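Local coordinates for protein chitinase A (Cycas revoluta, PDB 4MNK) that probably hydrolyses the beta-1,4 linkages of chitin, as a plant class V chitinase of glycosyl hydrolase family 18, and binds N-acetylglucosamine oligosaccharides in its cleft, at residues 162-167 and 172-177; 220-225 and 318-323. All coordinates share one frame; numbering follows the deposited sequence.

Contact 1 (162-167 and 172-177)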
loop_
_atom_site.group_PDB
_atom_site.type_symbol
_atom_site.label_atom_id
_atom_site.label_comp_id
_atom_site.label_asym_id
_atom_site.label_seq_id
_atom_site.Cartn_x
_atom_site.Cartn_y
_atom_site.Cartn_z
ATOM N N PHE A 162 1.146 1.445 9.663
ATOM C CA PHE A 162 1.613 2.834 9.695
ATOM C C PHE A 162 2.649 3.081 10.790
ATOM O O PHE A 162 3.466 3.995 10.679
ATOM C CB PHE A 162 0.435 3.813 9.825
ATOM C CG PHE A 162 0.060 4.152 11.246
ATOM C CD1 PHE A 162 -0.721 3.287 12.007
ATOM C CD2 PHE A 162 0.475 5.354 11.815
ATOM C CE1 PHE A 162 -1.072 3.605 13.318
ATOM C CE2 PHE A 162 0.131 5.679 13.122
ATOM C CZ PHE A 162 -0.644 4.807 13.877
ATOM N N HIS A 163 2.603 2.245 11.828
ATOM C CA HIS A 163 3.416 2.403 13.028
ATOM C C HIS A 163 4.331 1.196 13.202
ATOM O O HIS A 163 3.987 0.079 12.806
ATOM C CB HIS A 163 2.490 2.526 14.239
ATOM C CG HIS A 163 3.112 3.200 15.422
ATOM N ND1 HIS A 163 3.998 2.564 16.264
ATOM C CD2 HIS A 163 2.946 4.447 15.922
ATOM C CE1 HIS A 163 4.362 3.395 17.225
ATOM N NE2 HIS A 163 3.738 4.545 17.041
ATOM N N GLN A 164 5.494 1.430 13.804
ATOM C CA GLN A 164 6.477 0.379 14.049
ATOM C C GLN A 164 6.008 -0.627 15.108
ATOM O O GLN A 164 6.445 -1.779 15.106
ATOM C CB GLN A 164 7.825 1.012 14.424
ATOM C CG GLN A 164 9.003 0.043 14.546
ATOM C CD GLN A 164 9.276 -0.395 15.980
ATOM O OE1 GLN A 164 8.874 0.268 16.940
ATOM N NE2 GLN A 164 9.975 -1.512 16.128
ATOM N N LYS A 165 5.112 -0.190 15.991
ATOM C CA LYS A 165 4.563 -1.043 17.042
ATOM C C LYS A 165 3.221 -1.631 16.626
ATOM O O LYS A 165 2.356 -0.927 16.099
ATOM C CB LYS A 165 4.378 -0.259 18.348
ATOM C CG LYS A 165 5.617 0.458 18.867
ATOM C CD LYS A 165 6.575 -0.481 19.579
ATOM C CE LYS A 165 7.756 0.289 20.150
ATOM N NZ LYS A 165 8.648 -0.580 20.962
ATOM N N LEU A 166 3.056 -2.928 16.864
ATOM C CA LEU A 166 1.775 -3.592 16.677
ATOM C C LEU A 166 1.232 -3.972 18.053
ATOM O O LEU A 166 1.635 -4.992 18.605
ATOM C CB LEU A 166 1.935 -4.844 15.802
ATOM C CG LEU A 166 2.439 -4.665 14.366
ATOM C CD1 LEU A 166 2.890 -5.991 13.769
ATOM C CD2 LEU A 166 1.369 -4.025 13.491
ATOM N N PHE A 167 0.346 -3.165 18.636
ATOM C CA PHE A 167 -0.153 -1.904 18.086
ATOM C C PHE A 167 0.165 -0.784 19.100
ATOM O O PHE A 167 0.427 -1.090 20.264
ATOM C CB PHE A 167 -1.651 -2.045 17.796
ATOM C CG PHE A 167 -1.954 -3.055 16.720
ATOM C CD1 PHE A 167 -2.148 -4.398 17.038
ATOM C CD2 PHE A 167 -2.014 -2.668 15.385
ATOM C CE1 PHE A 167 -2.408 -5.339 16.041
ATOM C CE2 PHE A 167 -2.272 -3.601 14.381
ATOM C CZ PHE A 167 -2.473 -4.939 14.712
ATOM N N VAL A 172 1.920 -5.751 21.312
ATOM C CA VAL A 172 2.072 -7.205 21.413
ATOM C C VAL A 172 3.343 -7.672 20.704
ATOM O O VAL A 172 3.941 -8.684 21.076
ATOM C CB VAL A 172 0.815 -7.979 20.905
ATOM C CG1 VAL A 172 -0.434 -7.491 21.617
ATOM C CG2 VAL A 172 0.642 -7.868 19.390
ATOM N N THR A 173 3.736 -6.919 19.677
ATOM C CA THR A 173 4.991 -7.123 18.961
ATOM C C THR A 173 5.342 -5.834 18.212
ATOM O O THR A 173 4.629 -4.831 18.321
ATOM C CB THR A 173 4.940 -8.364 18.010
ATOM O OG1 THR A 173 6.256 -8.655 17.523
ATOM C CG2 THR A 173 3.984 -8.142 16.837
ATOM N N GLU A 174 6.445 -5.856 17.473
ATOM C CA GLU A 174 6.872 -4.700 16.694
ATOM C C GLU A 174 7.731 -5.158 15.529
ATOM O O GLU A 174 8.304 -6.246 15.569
ATOM C CB GLU A 174 7.635 -3.699 17.571
ATOM C CG GLU A 174 8.943 -4.213 18.156
ATOM C CD GLU A 174 9.496 -3.279 19.210
ATOM O OE1 GLU A 174 8.946 -3.257 20.331
ATOM O OE2 GLU A 174 10.479 -2.570 18.913
ATOM N N TYR A 175 7.822 -4.331 14.494
ATOM C CA TYR A 175 8.654 -4.657 13.343
ATOM C C TYR A 175 10.131 -4.564 13.711
ATOM O O TYR A 175 10.574 -3.543 14.248
ATOM C CB TYR A 175 8.343 -3.733 12.167
ATOM C CG TYR A 175 6.974 -3.937 11.565
ATOM C CD1 TYR A 175 5.917 -3.094 11.898
ATOM C CD2 TYR A 175 6.735 -4.969 10.656
ATOM C CE1 TYR A 175 4.649 -3.272 11.347
ATOM C CE2 TYR A 175 5.472 -5.160 10.097
ATOM C CZ TYR A 175 4.432 -4.304 10.445
ATOM O OH TYR A 175 3.179 -4.471 9.895
ATOM N N PRO A 176 10.897 -5.635 13.435
ATOM C CA PRO A 176 12.331 -5.607 13.725
ATOM C C PRO A 176 13.070 -4.833 12.631
ATOM O O PRO A 176 13.353 -5.381 11.563
ATOM C CB PRO A 176 12.716 -7.091 13.738
ATOM C CG PRO A 176 11.712 -7.758 12.844
ATOM C CD PRO A 176 10.449 -6.944 12.919
ATOM N N VAL A 177 13.369 -3.563 12.897
ATOM C CA VAL A 177 13.811 -2.655 11.830
ATOM C C VAL A 177 15.191 -2.965 11.253
ATOM O O VAL A 177 15.406 -2.793 10.057
ATOM C CB VAL A 177 13.694 -1.149 12.213
ATOM C CG1 VAL A 177 12.254 -0.799 12.555
ATOM C CG2 VAL A 177 14.633 -0.781 13.355
#

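Contact 2 (220-225 and 318-323)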
loop_
_atom_site.group_PDB
_atom_site.type_symbol
_atom_site.label_atom_id
_atom_site.label_comp_id
_atom_site.label_asym_id
_atom_site.label_seq_id
_atom_site.Cartn_x
_atom_site.Cartn_y
_atom_site.Cartn_z
ATOM N N GLY A 220 3.554 7.755 12.795
ATOM C CA GLY A 220 3.968 6.436 12.328
ATOM C C GLY A 220 5.375 6.421 11.757
ATOM O O GLY A 220 6.191 5.577 12.129
ATOM N N ILE A 221 5.659 7.361 10.857
ATOM C CA ILE A 221 6.992 7.502 10.271
ATOM C C ILE A 221 8.045 7.752 11.357
ATOM O O ILE A 221 9.098 7.101 11.366
ATOM C CB ILE A 221 7.022 8.606 9.173
ATOM C CG1 ILE A 221 6.246 8.157 7.922
ATOM C CG2 ILE A 221 8.457 9.011 8.817
ATOM C CD1 ILE A 221 6.839 6.959 7.175
ATOM N N GLU A 222 7.742 8.673 12.275
ATOM C CA GLU A 222 8.607 8.957 13.425
ATOM C C GLU A 222 8.966 7.673 14.181
ATOM O O GLU A 222 10.119 7.482 14.575
ATOM C CB GLU A 222 7.943 9.958 14.384
ATOM C CG GLU A 222 7.821 11.399 13.862
ATOM C CD GLU A 222 9.124 12.182 13.911
ATOM O OE1 GLU A 222 9.304 13.099 13.079
ATOM O OE2 GLU A 222 9.970 11.888 14.779
ATOM N N SER A 223 7.984 6.790 14.364
ATOM C CA SER A 223 8.187 5.559 15.134
ATOM C C SER A 223 9.178 4.597 14.481
ATOM O O SER A 223 9.986 3.973 15.169
ATOM C CB SER A 223 6.855 4.860 15.437
ATOM O OG SER A 223 6.333 4.171 14.310
ATOM N N PHE A 224 9.118 4.479 13.157
ATOM C CA PHE A 224 10.077 3.651 12.429
ATOM C C PHE A 224 11.490 4.229 12.504
ATOM O O PHE A 224 12.457 3.497 12.714
ATOM C CB PHE A 224 9.654 3.471 10.970
ATOM C CG PHE A 224 8.568 2.450 10.774
ATOM C CD1 PHE A 224 7.254 2.851 10.561
ATOM C CD2 PHE A 224 8.858 1.088 10.802
ATOM C CE1 PHE A 224 6.243 1.906 10.377
ATOM C CE2 PHE A 224 7.855 0.135 10.622
ATOM C CZ PHE A 224 6.545 0.547 10.407
ATOM N N LEU A 225 11.595 5.546 12.341
ATOM C CA LEU A 225 12.885 6.229 12.392
ATOM C C LEU A 225 13.519 6.174 13.779
ATOM O O LEU A 225 14.730 5.974 13.901
ATOM C CB LEU A 225 12.747 7.674 11.908
ATOM C CG LEU A 225 12.383 7.807 10.425
ATOM C CD1 LEU A 225 12.003 9.234 10.085
ATOM C CD2 LEU A 225 13.516 7.328 9.538
ATOM N N LYS A 318 10.121 13.966 1.416
ATOM C CA LYS A 318 11.437 14.458 1.025
ATOM C C LYS A 318 12.180 15.089 2.206
ATOM O O LYS A 318 13.361 14.804 2.411
ATOM C CB LYS A 318 11.336 15.433 -0.154
ATOM C CG LYS A 318 12.632 15.549 -0.948
ATOM C CD LYS A 318 12.400 16.036 -2.372
ATOM C CE LYS A 318 12.468 17.546 -2.469
ATOM N NZ LYS A 318 12.514 17.993 -3.888
ATOM N N GLU A 319 11.477 15.919 2.982
ATOM C CA GLU A 319 12.022 16.557 4.190
ATOM C C GLU A 319 12.493 15.525 5.212
ATOM O O GLU A 319 13.514 15.714 5.877
ATOM C CB GLU A 319 10.971 17.454 4.853
ATOM C CG GLU A 319 10.576 18.706 4.077
ATOM C CD GLU A 319 9.224 19.275 4.512
ATOM O OE1 GLU A 319 8.633 18.774 5.498
ATOM O OE2 GLU A 319 8.744 20.228 3.864
ATOM N N LYS A 320 11.736 14.436 5.333
ATOM C CA LYS A 320 12.067 13.366 6.271
ATOM C C LYS A 320 13.092 12.381 5.714
ATOM O O LYS A 320 13.444 11.405 6.382
ATOM C CB LYS A 320 10.802 12.630 6.728
ATOM C CG LYS A 320 9.889 13.441 7.642
ATOM C CD LYS A 320 10.581 13.910 8.927
ATOM C CE LYS A 320 10.924 12.751 9.850
ATOM N NZ LYS A 320 11.638 13.208 11.074
ATOM N N ARG A 321 13.566 12.645 4.495
ATOM C CA ARG A 321 14.631 11.864 3.843
ATOM C C ARG A 321 14.211 10.431 3.506
ATOM O O ARG A 321 15.038 9.516 3.445
ATOM C CB ARG A 321 15.914 11.887 4.684
ATOM C CG ARG A 321 16.254 13.275 5.216
ATOM C CD ARG A 321 17.423 13.256 6.166
ATOM N NE ARG A 321 17.190 12.393 7.321
ATOM C CZ ARG A 321 18.127 12.066 8.204
ATOM N NH1 ARG A 321 17.834 11.268 9.221
ATOM N NH2 ARG A 321 19.359 12.538 8.069
ATOM N N LEU A 322 12.917 10.252 3.267
ATOM C CA LEU A 322 12.367 8.932 2.979
ATOM C C LEU A 322 12.770 8.460 1.586
ATOM O O LEU A 322 13.195 9.259 0.749
ATOM C CB LEU A 322 10.843 8.933 3.146
ATOM C CG LEU A 322 10.272 9.442 4.477
ATOM C CD1 LEU A 322 8.778 9.203 4.523
ATOM C CD2 LEU A 322 10.956 8.818 5.694
ATOM N N GLY A 323 12.653 7.155 1.350
ATOM C CA GLY A 323 12.992 6.570 0.058
ATOM C C GLY A 323 12.078 7.036 -1.060
ATOM O O GLY A 323 12.482 7.070 -2.222
HETATM O O HOH W 1 11.944 10.904 12.997
#

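Contact 1 (162-167 and 172-177)
Gln164 meets Glu174 and Tyr175 because its CG stands opposite the backbone N (chi1 -173°) and the chain then bends at chi2 (-97°), which carries the amide over to the other strand. Glu174 answers with CG set between its own N and carbonyl carbon, and runs out extended on the same side of the hairpin. The NE2 of Gln164 makes two bonds: 2.8 Å to the backbone O of Tyr175, and a nearly straight one, 3.0 Å, to OE2 of Glu174. Both acceptors lie close to the amide plane, whereas the carboxylate, turned 82° against the amide, is approached from above its own plane. Its other oxygen, OE1, takes a salt bridge of 2.8 Å from NZ of Lys165, whose chain runs alongside Glu174. A leucine in place of Gln164 would probably leave the carbonyl of Tyr175 without this donor and Glu174 held by Lys165 alone among these neighbours. The backbones form a short antiparallel beta hairpin, 165-166 with 173-174, beside the sugar-binding cleft, where Phe162 touches a bound N-acetylglucosamine. Lys165 and Glu174 are a non-hydrogen-bonded pair; Leu166 and Thr173 are hydrogen-bonded, with Leu166 N 2.9 Å from Thr173 O. A classic beta bulge follows: the O of Leu166 accepts from both Val172 N (2.8 Å) and Thr173 N (3.0 Å). On the face away from the salt bridge, Leu166 lays CD1 over one face of the Tyr175 ring and brings it within 3.9 Å of Thr173 CG2. Met128 of helix 125-149 packs against all three, and the hydroxyl of Tyr175 bonds to the backbone N of Tyr161.

Contact 2 (220-225 and 318-323)
Ile221 and Leu322 reach toward each other tip to tip, and theirs is the buried half of this contact. CD1 of Ile221 lies 4.0 Å from CD1 of Leu322, while CG2 of Ile221 faces the other methyl, CD2, at the same separation. The two branches of each residue thus mate in pairs. Leu236 of strand 234-247 touches both residues from the barrel wall, and Tyr316 of helix 307-319 adds to the packing on Ile221. The contact therefore joins helix 217-227 to the turn that leads from helix 307-319 into strand 324-328, on the outside of the TIM barrel of this family. That turn is a Schellman motif: Arg321 leaves the helix with positive phi (67°), and the chain then delivers Leu322 to the interface.

Toward solvent the contact is mixed: the aliphatic part of Lys320 lies against Leu225, and a charged pair finishes it. Lys320 bends at chi2 and chi3 (-59° and -67°), which folds its chain across toward helix 217-227. Its CE lies 3.7 Å from CD1 of Leu225, and NZ crosses to Glu222, forming a salt bridge of 3.1 Å with OE1 from above the carboxylate plane. A water spans the same pair, accepting from NZ of Lys320 at 3.0 Å and giving a weak bond to OE2 of Glu222. Glu222 is exposed, and both charged residues also touch a crystal neighbour. Water probably screens much of their attraction, so the apolar packing, of Ile221 on Leu322 and of the Lys320 chain on Leu225, is likely to hold helix and turn together more than the charge does.

How the contacts relate
Going from the N terminus, the chain passes the C-terminal end of strand 155-161 and contact 1 closes at once, bringing 172-177 back onto 162-167 across only four intervening residues. After strand 186-190 it reaches helix 217-227, where contact 2 begins; that one closes 92 residues later, once the chain has passed through strand 234-247 and the strands and helices that follow. The two are in series, neither nested nor crossed. They nevertheless touch through helix 217-227: Ser223 OG lies 2.9 Å from Gln164 N, a probable hydrogen bond, and Phe224 packs against the backbone of 162-163. One helix thus meets the cleft-side hairpin and the turn after helix 307-319.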